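Local coordinates for protein N-acylethanolamine-hydrolyzing acid amidase subunit beta (Caenorhabditis elegans, PDB 6DY3) that probably hydrolyses bioactive fatty acid amides such as N-palmitoylethanolamine to ethanolamine and free fatty acids, as the beta subunit of an alpha-beta heterodimer, at residues B[173-185]-B[196-208]. Sequence-based numbering, arbitrary orientation.
Sequences DRRITAIQKLKEL and VEVLSTVPVRNNL
Helix 173-185 packs against the end of helix 192-199 and the loop that leaves it, the CA atoms of R174 and V204 coming within 4.5 Å and those of A178 and V198 within 6.0 Å. The loop turns through a cis peptide bond before P203, and no direct hydrogen bond joins the two segments. V198 is a knob in a hole made by A178, K181, L182 and L185; its branched end touches several neighbours at once, CG2 lying 3.7 Å from L185 CD1 while CG1 faces the CB of A178, whose small side chain lets the backbones draw close. V204 adds CG2 beside this alanine. T177 suits its place by having two faces: with chi1 at -61° its methyl points away from the backbone N and meets T201 CG2, while T177 OG1, beside P203 CD, gives a hydrogen bond to D173 O (2.8 Å) within the helix. K181 bends at chi2 (67°), which lays its aliphatic chain alongside T201 OG1; a water bridges that hydroxyl to NZ, weakly on the lysine side. The salt bridge from K181 NZ to E197 OE2 is long, at 3.9 Å. R174 CG lies near P203 O, which accepts a nearly straight hydrogen bond from N206 ND2 (2.9 Å); the same amide accepts from L208 N through OD1, an Asx turn. Helices here cover a beta-sheet, as in other Ntn hydrolases, L182 and V198 both touching I4. R174 NH1 forms a salt bridge with D20; NH2 forms one with D172 and a hydrogen bond with N163, probably important for activity, about 5 Å from the side chain of C1, the probable nucleophile, to that of R174.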
ATOM      1  N   ASP B 173     -19.566  -5.658  -0.342  1.00 49.18           N
ATOM      2  CA  ASP B 173     -19.743  -6.567  -1.467  1.00 54.89           C
ATOM      3  C   ASP B 173     -18.406  -7.042  -2.025  1.00 50.02           C
ATOM      4  O   ASP B 173     -18.317  -8.159  -2.549  1.00 51.79           O
ATOM      5  CB  ASP B 173     -20.561  -5.880  -2.562  1.00 62.36           C
ATOM      6  CG  ASP B 173     -21.612  -6.788  -3.167  1.00 70.59           C
ATOM      7  OD1 ASP B 173     -21.536  -8.022  -2.969  1.00 73.47           O
ATOM      8  OD2 ASP B 173     -22.525  -6.261  -3.840  1.00 74.22           O
ATOM      9  N   ARG B 174     -17.368  -6.206  -1.948  1.00 40.33           N
ATOM     10  CA  ARG B 174     -16.038  -6.631  -2.373  1.00 36.00           C
ATOM     11  C   ARG B 174     -15.546  -7.802  -1.533  1.00 35.75           C
ATOM     12  O   ARG B 174     -15.028  -8.792  -2.064  1.00 33.19           O
ATOM     13  CB  ARG B 174     -15.054  -5.468  -2.277  1.00 33.18           C
ATOM     14  CG  ARG B 174     -15.385  -4.294  -3.180  1.00 32.29           C
ATOM     15  CD  ARG B 174     -14.471  -3.113  -2.893  1.00 30.26           C
ATOM     16  NE  ARG B 174     -14.575  -2.684  -1.502  1.00 31.04           N
ATOM     17  CZ  ARG B 174     -13.825  -1.736  -0.948  1.00 27.64           C
ATOM     18  NH1 ARG B 174     -12.904  -1.113  -1.667  1.00 24.81           N
ATOM     19  NH2 ARG B 174     -13.995  -1.415   0.328  1.00 27.72           N
ATOM     20  N   ARG B 175     -15.685  -7.697  -0.211  1.00 37.06           N
ATOM     21  CA  ARG B 175     -15.205  -8.757   0.668  1.00 38.53           C
ATOM     22  C   ARG B 175     -16.051 -10.016   0.536  1.00 37.24           C
ATOM     23  O   ARG B 175     -15.514 -11.128   0.497  1.00 36.87           O
ATOM     24  CB  ARG B 175     -15.196  -8.262   2.113  1.00 40.82           C
ATOM     25  CG  ARG B 175     -14.504  -9.198   3.085  1.00 39.80           C
ATOM     26  CD  ARG B 175     -14.374  -8.579   4.468  1.00 37.89           C
ATOM     27  NE  ARG B 175     -13.714  -9.494   5.390  1.00 37.17           N
ATOM     28  CZ  ARG B 175     -14.346 -10.436   6.078  1.00 43.13           C
ATOM     29  NH1 ARG B 175     -15.658 -10.590   5.963  1.00 44.24           N
ATOM     30  NH2 ARG B 175     -13.665 -11.230   6.889  1.00 49.76           N
ATOM     31  N   ILE B 176     -17.374  -9.863   0.453  1.00 35.03           N
ATOM     32  CA  ILE B 176     -18.257 -11.023   0.331  1.00 38.01           C
ATOM     33  C   ILE B 176     -17.962 -11.785  -0.955  1.00 35.40           C
ATOM     34  O   ILE B 176     -17.857 -13.018  -0.961  1.00 32.79           O
ATOM     35  CB  ILE B 176     -19.732 -10.584   0.398  1.00 40.55           C
ATOM     36  CG1 ILE B 176     -20.033  -9.932   1.751  1.00 42.58           C
ATOM     37  CG2 ILE B 176     -20.659 -11.773   0.154  1.00 37.93           C
ATOM     38  CD1 ILE B 176     -21.341  -9.179   1.787  1.00 43.16           C
ATOM     39  N   THR B 177     -17.845 -11.064  -2.070  1.00 37.26           N
ATOM     40  CA  THR B 177     -17.620 -11.716  -3.353  1.00 39.43           C
ATOM     41  C   THR B 177     -16.295 -12.466  -3.366  1.00 39.41           C
ATOM     42  O   THR B 177     -16.226 -13.616  -3.816  1.00 46.07           O
ATOM     43  CB  THR B 177     -17.662 -10.677  -4.472  1.00 40.66           C
ATOM     44  OG1 THR B 177     -18.957 -10.064  -4.496  1.00 43.65           O
ATOM     45  CG2 THR B 177     -17.365 -11.316  -5.824  1.00 38.91           C
ATOM     46  N   ALA B 178     -15.230 -11.834  -2.872  1.00 33.43           N
ATOM     47  CA  ALA B 178     -13.924 -12.482  -2.880  1.00 32.89           C
ATOM     48  C   ALA B 178     -13.938 -13.764  -2.059  1.00 32.11           C
ATOM     49  O   ALA B 178     -13.300 -14.754  -2.434  1.00 33.13           O
ATOM     50  CB  ALA B 178     -12.855 -11.520  -2.357  1.00 35.04           C
ATOM     51  N   ILE B 179     -14.667 -13.772  -0.940  1.00 36.25           N
ATOM     52  CA  ILE B 179     -14.727 -14.975  -0.112  1.00 39.44           C
ATOM     53  C   ILE B 179     -15.496 -16.073  -0.828  1.00 41.75           C
ATOM     54  O   ILE B 179     -15.102 -17.244  -0.796  1.00 42.38           O
ATOM     55  CB  ILE B 179     -15.356 -14.650   1.256  1.00 39.23           C
ATOM     56  CG1 ILE B 179     -14.472 -13.664   2.027  1.00 35.21           C
ATOM     57  CG2 ILE B 179     -15.579 -15.929   2.062  1.00 41.48           C
ATOM     58  CD1 ILE B 179     -15.152 -13.047   3.235  1.00 36.43           C
ATOM     59  N   GLN B 180     -16.603 -15.719  -1.479  1.00 49.52           N
ATOM     60  CA  GLN B 180     -17.345 -16.701  -2.259  1.00 54.76           C
ATOM     61  C   GLN B 180     -16.475 -17.270  -3.370  1.00 50.97           C
ATOM     62  O   GLN B 180     -16.454 -18.485  -3.598  1.00 51.35           O
ATOM     63  CB  GLN B 180     -18.617 -16.069  -2.826  1.00 59.68           C
ATOM     64  CG  GLN B 180     -19.714 -15.885  -1.783  1.00 68.28           C
ATOM     65  CD  GLN B 180     -20.939 -15.154  -2.322  1.00 72.45           C
ATOM     66  OE1 GLN B 180     -21.009 -14.823  -3.508  1.00 72.19           O
ATOM     67  NE2 GLN B 180     -21.910 -14.897  -1.445  1.00 71.72           N
ATOM     68  N   LYS B 181     -15.738 -16.403  -4.065  1.00 44.59           N
ATOM     69  CA  LYS B 181     -14.949 -16.854  -5.202  1.00 42.01           C
ATOM     70  C   LYS B 181     -13.807 -17.762  -4.758  1.00 43.55           C
ATOM     71  O   LYS B 181     -13.513 -18.764  -5.421  1.00 47.31           O
ATOM     72  CB  LYS B 181     -14.420 -15.642  -5.969  1.00 38.51           C
ATOM     73  CG  LYS B 181     -14.111 -15.911  -7.436  1.00 42.93           C
ATOM     74  CD  LYS B 181     -15.370 -16.205  -8.230  1.00 45.74           C
ATOM     75  CE  LYS B 181     -15.063 -16.524  -9.681  1.00 46.74           C
ATOM     76  NZ  LYS B 181     -16.325 -16.674 -10.457  1.00 49.19           N
ATOM     77  N   LEU B 182     -13.164 -17.444  -3.633  1.00 41.01           N
ATOM     78  CA  LEU B 182     -12.111 -18.314  -3.118  1.00 41.59           C
ATOM     79  C   LEU B 182     -12.659 -19.691  -2.764  1.00 44.11           C
ATOM     80  O   LEU B 182     -12.003 -20.713  -3.002  1.00 47.66           O
ATOM     81  CB  LEU B 182     -11.449 -17.672  -1.900  1.00 40.68           C
ATOM     82  CG  LEU B 182     -10.526 -16.492  -2.199  1.00 38.49           C
ATOM     83  CD1 LEU B 182     -10.372 -15.628  -0.966  1.00 40.58           C
ATOM     84  CD2 LEU B 182      -9.165 -16.978  -2.681  1.00 37.59           C
ATOM     85  N   LYS B 183     -13.865 -19.739  -2.198  1.00 42.65           N
ATOM     86  CA  LYS B 183     -14.467 -21.024  -1.863  1.00 44.92           C
ATOM     87  C   LYS B 183     -14.821 -21.809  -3.118  1.00 50.19           C
ATOM     88  O   LYS B 183     -14.662 -23.034  -3.151  1.00 48.87           O
ATOM     89  CB  LYS B 183     -15.699 -20.805  -0.989  1.00 46.58           C
ATOM     90  CG  LYS B 183     -15.371 -20.321   0.413  1.00 49.14           C
ATOM     91  CD  LYS B 183     -16.637 -20.045   1.212  1.00 53.75           C
ATOM     92  CE  LYS B 183     -16.315 -19.612   2.635  1.00 55.86           C
ATOM     93  NZ  LYS B 183     -17.547 -19.303   3.410  1.00 57.77           N
ATOM     94  N   GLU B 184     -15.299 -21.126  -4.163  1.00 59.67           N
ATOM     95  CA  GLU B 184     -15.624 -21.806  -5.413  1.00 62.74           C
ATOM     96  C   GLU B 184     -14.383 -22.446  -6.019  1.00 58.39           C
ATOM     97  O   GLU B 184     -14.403 -23.616  -6.417  1.00 63.00           O
ATOM     98  CB  GLU B 184     -16.241 -20.821  -6.408  1.00 68.33           C
ATOM     99  CG  GLU B 184     -17.617 -20.297  -6.034  1.00 74.73           C
ATOM    100  CD  GLU B 184     -18.153 -19.304  -7.059  1.00 77.52           C
ATOM    101  OE1 GLU B 184     -17.614 -19.259  -8.190  1.00 74.01           O
ATOM    102  OE2 GLU B 184     -19.114 -18.570  -6.733  1.00 79.92           O
ATOM    103  N   LEU B 185     -13.291 -21.682  -6.114  1.00 50.40           N
ATOM    104  CA  LEU B 185     -12.069 -22.209  -6.709  1.00 48.91           C
ATOM    105  C   LEU B 185     -11.460 -23.301  -5.845  1.00 48.68           C
ATOM    106  O   LEU B 185     -10.853 -24.242  -6.372  1.00 49.73           O
ATOM    107  CB  LEU B 185     -11.067 -21.077  -6.940  1.00 44.06           C
ATOM    108  CG  LEU B 185     -11.578 -19.957  -7.855  1.00 43.45           C
ATOM    109  CD1 LEU B 185     -10.553 -18.845  -7.990  1.00 41.39           C
ATOM    110  CD2 LEU B 185     -11.956 -20.500  -9.233  1.00 43.16           C
ATOM    111  N   VAL B 196      -5.783 -14.097  -9.820  1.00 34.14           N
ATOM    112  CA  VAL B 196      -6.186 -13.155 -10.861  1.00 35.37           C
ATOM    113  C   VAL B 196      -7.687 -13.247 -11.120  1.00 38.61           C
ATOM    114  O   VAL B 196      -8.352 -12.232 -11.362  1.00 34.93           O
ATOM    115  CB  VAL B 196      -5.373 -13.409 -12.143  1.00 34.84           C
ATOM    116  CG1 VAL B 196      -5.942 -12.616 -13.313  1.00 36.40           C
ATOM    117  CG2 VAL B 196      -3.923 -13.057 -11.914  1.00 31.80           C
ATOM    118  N   GLU B 197      -8.235 -14.467 -11.131  1.00 44.28           N
ATOM    119  CA  GLU B 197      -9.676 -14.621 -11.321  1.00 44.35           C
ATOM    120  C   GLU B 197     -10.453 -13.980 -10.178  1.00 40.29           C
ATOM    121  O   GLU B 197     -11.480 -13.332 -10.408  1.00 44.53           O
ATOM    122  CB  GLU B 197     -10.041 -16.101 -11.446  1.00 47.86           C
ATOM    123  CG  GLU B 197     -11.535 -16.351 -11.633  1.00 53.72           C
ATOM    124  CD  GLU B 197     -11.862 -17.817 -11.898  1.00 59.99           C
ATOM    125  OE1 GLU B 197     -10.917 -18.619 -12.061  1.00 60.60           O
ATOM    126  OE2 GLU B 197     -13.064 -18.168 -11.941  1.00 61.64           O
ATOM    127  N   VAL B 198      -9.983 -14.155  -8.940  1.00 33.36           N
ATOM    128  CA  VAL B 198     -10.652 -13.556  -7.787  1.00 30.73           C
ATOM    129  C   VAL B 198     -10.601 -12.036  -7.876  1.00 28.47           C
ATOM    130  O   VAL B 198     -11.630 -11.354  -7.802  1.00 27.40           O
ATOM    131  CB  VAL B 198     -10.015 -14.055  -6.474  1.00 30.51           C
ATOM    132  CG1 VAL B 198     -10.629 -13.351  -5.267  1.00 27.76           C
ATOM    133  CG2 VAL B 198     -10.165 -15.562  -6.340  1.00 30.95           C
ATOM    134  N   LEU B 199      -9.397 -11.480  -8.037  1.00 27.83           N
ATOM    135  CA  LEU B 199      -9.239 -10.028  -8.038  1.00 28.66           C
ATOM    136  C   LEU B 199      -9.977  -9.351  -9.190  1.00 27.55           C
ATOM    137  O   LEU B 199     -10.273  -8.154  -9.097  1.00 26.49           O
ATOM    138  CB  LEU B 199      -7.750  -9.668  -8.086  1.00 27.17           C
ATOM    139  CG  LEU B 199      -6.932 -10.064  -6.854  1.00 27.05           C
ATOM    140  CD1 LEU B 199      -5.455  -9.780  -7.071  1.00 27.36           C
ATOM    141  CD2 LEU B 199      -7.432  -9.357  -5.599  1.00 26.15           C
ATOM    142  N   SER B 200     -10.290 -10.081 -10.259  1.00 28.75           N
ATOM    143  CA  SER B 200     -10.971  -9.518 -11.419  1.00 30.17           C
ATOM    144  C   SER B 200     -12.487  -9.655 -11.349  1.00 31.30           C
ATOM    145  O   SER B 200     -13.177  -9.158 -12.245  1.00 32.43           O
ATOM    146  CB  SER B 200     -10.463 -10.176 -12.701  1.00 35.02           C
ATOM    147  OG  SER B 200      -9.070  -9.979 -12.846  1.00 37.01           O
ATOM    148  N   THR B 201     -13.020 -10.319 -10.322  1.00 31.02           N
ATOM    149  CA  THR B 201     -14.460 -10.479 -10.183  1.00 30.96           C
ATOM    150  C   THR B 201     -15.099  -9.181  -9.710  1.00 33.09           C
ATOM    151  O   THR B 201     -14.584  -8.503  -8.817  1.00 33.09           O
ATOM    152  CB  THR B 201     -14.794 -11.599  -9.191  1.00 29.30           C
ATOM    153  OG1 THR B 201     -14.174 -12.823  -9.600  1.00 31.27           O
ATOM    154  CG2 THR B 201     -16.289 -11.804  -9.102  1.00 29.37           C
ATOM    155  N   VAL B 202     -16.223  -8.834 -10.328  1.00 35.79           N
ATOM    156  CA  VAL B 202     -16.980  -7.665  -9.915  1.00 36.31           C
ATOM    157  C   VAL B 202     -17.744  -8.029  -8.641  1.00 34.77           C
ATOM    158  O   VAL B 202     -18.326  -9.113  -8.565  1.00 35.31           O
ATOM    159  CB  VAL B 202     -17.935  -7.194 -11.029  1.00 34.57           C
ATOM    160  CG1 VAL B 202     -18.760  -6.007 -10.566  1.00 34.70           C
ATOM    161  CG2 VAL B 202     -17.150  -6.835 -12.273  1.00 36.07           C
ATOM    162  N   PRO B 203     -17.752  -7.137  -7.632  1.00 29.17           N
ATOM    163  CA  PRO B 203     -17.189  -5.785  -7.548  1.00 27.24           C
ATOM    164  C   PRO B 203     -15.824  -5.689  -6.854  1.00 28.78           C
ATOM    165  O   PRO B 203     -15.434  -4.579  -6.476  1.00 28.62           O
ATOM    166  CB  PRO B 203     -18.237  -5.038  -6.729  1.00 24.18           C
ATOM    167  CG  PRO B 203     -18.863  -6.100  -5.848  1.00 24.27           C
ATOM    168  CD  PRO B 203     -18.472  -7.464  -6.392  1.00 26.01           C
ATOM    169  N   VAL B 204     -15.123  -6.812  -6.666  1.00 29.73           N
ATOM    170  CA  VAL B 204     -13.739  -6.744  -6.188  1.00 29.79           C
ATOM    171  C   VAL B 204     -12.938  -5.821  -7.099  1.00 27.69           C
ATOM    172  O   VAL B 204     -12.203  -4.937  -6.642  1.00 24.99           O
ATOM    173  CB  VAL B 204     -13.111  -8.149  -6.120  1.00 29.40           C
ATOM    174  CG1 VAL B 204     -11.756  -8.097  -5.413  1.00 26.79           C
ATOM    175  CG2 VAL B 204     -14.036  -9.138  -5.426  1.00 29.86           C
ATOM    176  N   ARG B 205     -13.067  -6.025  -8.406  1.00 30.39           N
ATOM    177  CA  ARG B 205     -12.727  -5.013  -9.394  1.00 32.00           C
ATOM    178  C   ARG B 205     -13.950  -4.130  -9.596  1.00 28.75           C
ATOM    179  O   ARG B 205     -15.069  -4.633  -9.719  1.00 33.07           O
ATOM    180  CB  ARG B 205     -12.302  -5.669 -10.712  1.00 31.76           C
ATOM    181  CG  ARG B 205     -12.409  -4.771 -11.933  1.00 29.20           C
ATOM    182  CD  ARG B 205     -11.924  -5.487 -13.185  1.00 32.64           C
ATOM    183  NE  ARG B 205     -12.793  -6.601 -13.566  1.00 37.89           N
ATOM    184  CZ  ARG B 205     -13.799  -6.515 -14.434  1.00 41.06           C
ATOM    185  NH1 ARG B 205     -14.083  -5.364 -15.025  1.00 41.79           N
ATOM    186  NH2 ARG B 205     -14.523  -7.590 -14.713  1.00 44.21           N
ATOM    187  N   ASN B 206     -13.738  -2.815  -9.629  1.00 26.50           N
ATOM    188  CA  ASN B 206     -14.846  -1.872  -9.715  1.00 24.47           C
ATOM    189  C   ASN B 206     -14.352  -0.582 -10.363  1.00 27.68           C
ATOM    190  O   ASN B 206     -13.204  -0.482 -10.800  1.00 32.70           O
ATOM    191  CB  ASN B 206     -15.451  -1.621  -8.335  1.00 23.77           C
ATOM    192  CG  ASN B 206     -14.428  -1.159  -7.342  1.00 24.23           C
ATOM    193  OD1 ASN B 206     -13.971  -0.017  -7.408  1.00 23.09           O
ATOM    194  ND2 ASN B 206     -14.049  -2.041  -6.412  1.00 27.06           N
ATOM    195  N   ASN B 207     -15.243   0.411 -10.434  1.00 39.03           N
ATOM    196  CA  ASN B 207     -14.928   1.652 -11.139  1.00 44.75           C
ATOM    197  C   ASN B 207     -13.760   2.400 -10.504  1.00 39.26           C
ATOM    198  O   ASN B 207     -13.082   3.178 -11.185  1.00 39.73           O
ATOM    199  CB  ASN B 207     -16.160   2.557 -11.181  1.00 51.02           C
ATOM    200  CG  ASN B 207     -17.246   2.024 -12.090  1.00 61.80           C
ATOM    201  OD1 ASN B 207     -16.961   1.371 -13.096  1.00 64.78           O
ATOM    202  ND2 ASN B 207     -18.503   2.300 -11.744  1.00 69.17           N
ATOM    203  N   LEU B 208     -13.523   2.208  -9.209  1.00 32.34           N
ATOM    204  CA  LEU B 208     -12.450   2.917  -8.520  1.00 30.45           C
ATOM    205  C   LEU B 208     -11.143   2.143  -8.487  1.00 27.75           C
ATOM    206  O   LEU B 208     -10.141   2.675  -8.002  1.00 29.78           O
ATOM    207  CB  LEU B 208     -12.878   3.250  -7.086  1.00 26.90           C
ATOM    208  CG  LEU B 208     -14.158   4.077  -6.974  1.00 24.67           C
ATOM    209  CD1 LEU B 208     -14.437   4.398  -5.529  1.00 28.18           C
ATOM    210  CD2 LEU B 208     -14.067   5.352  -7.795  1.00 27.45           C
TER
HETATM  211  O   HOH W   1     -15.134 -14.153 -11.907  1.00 30.63           O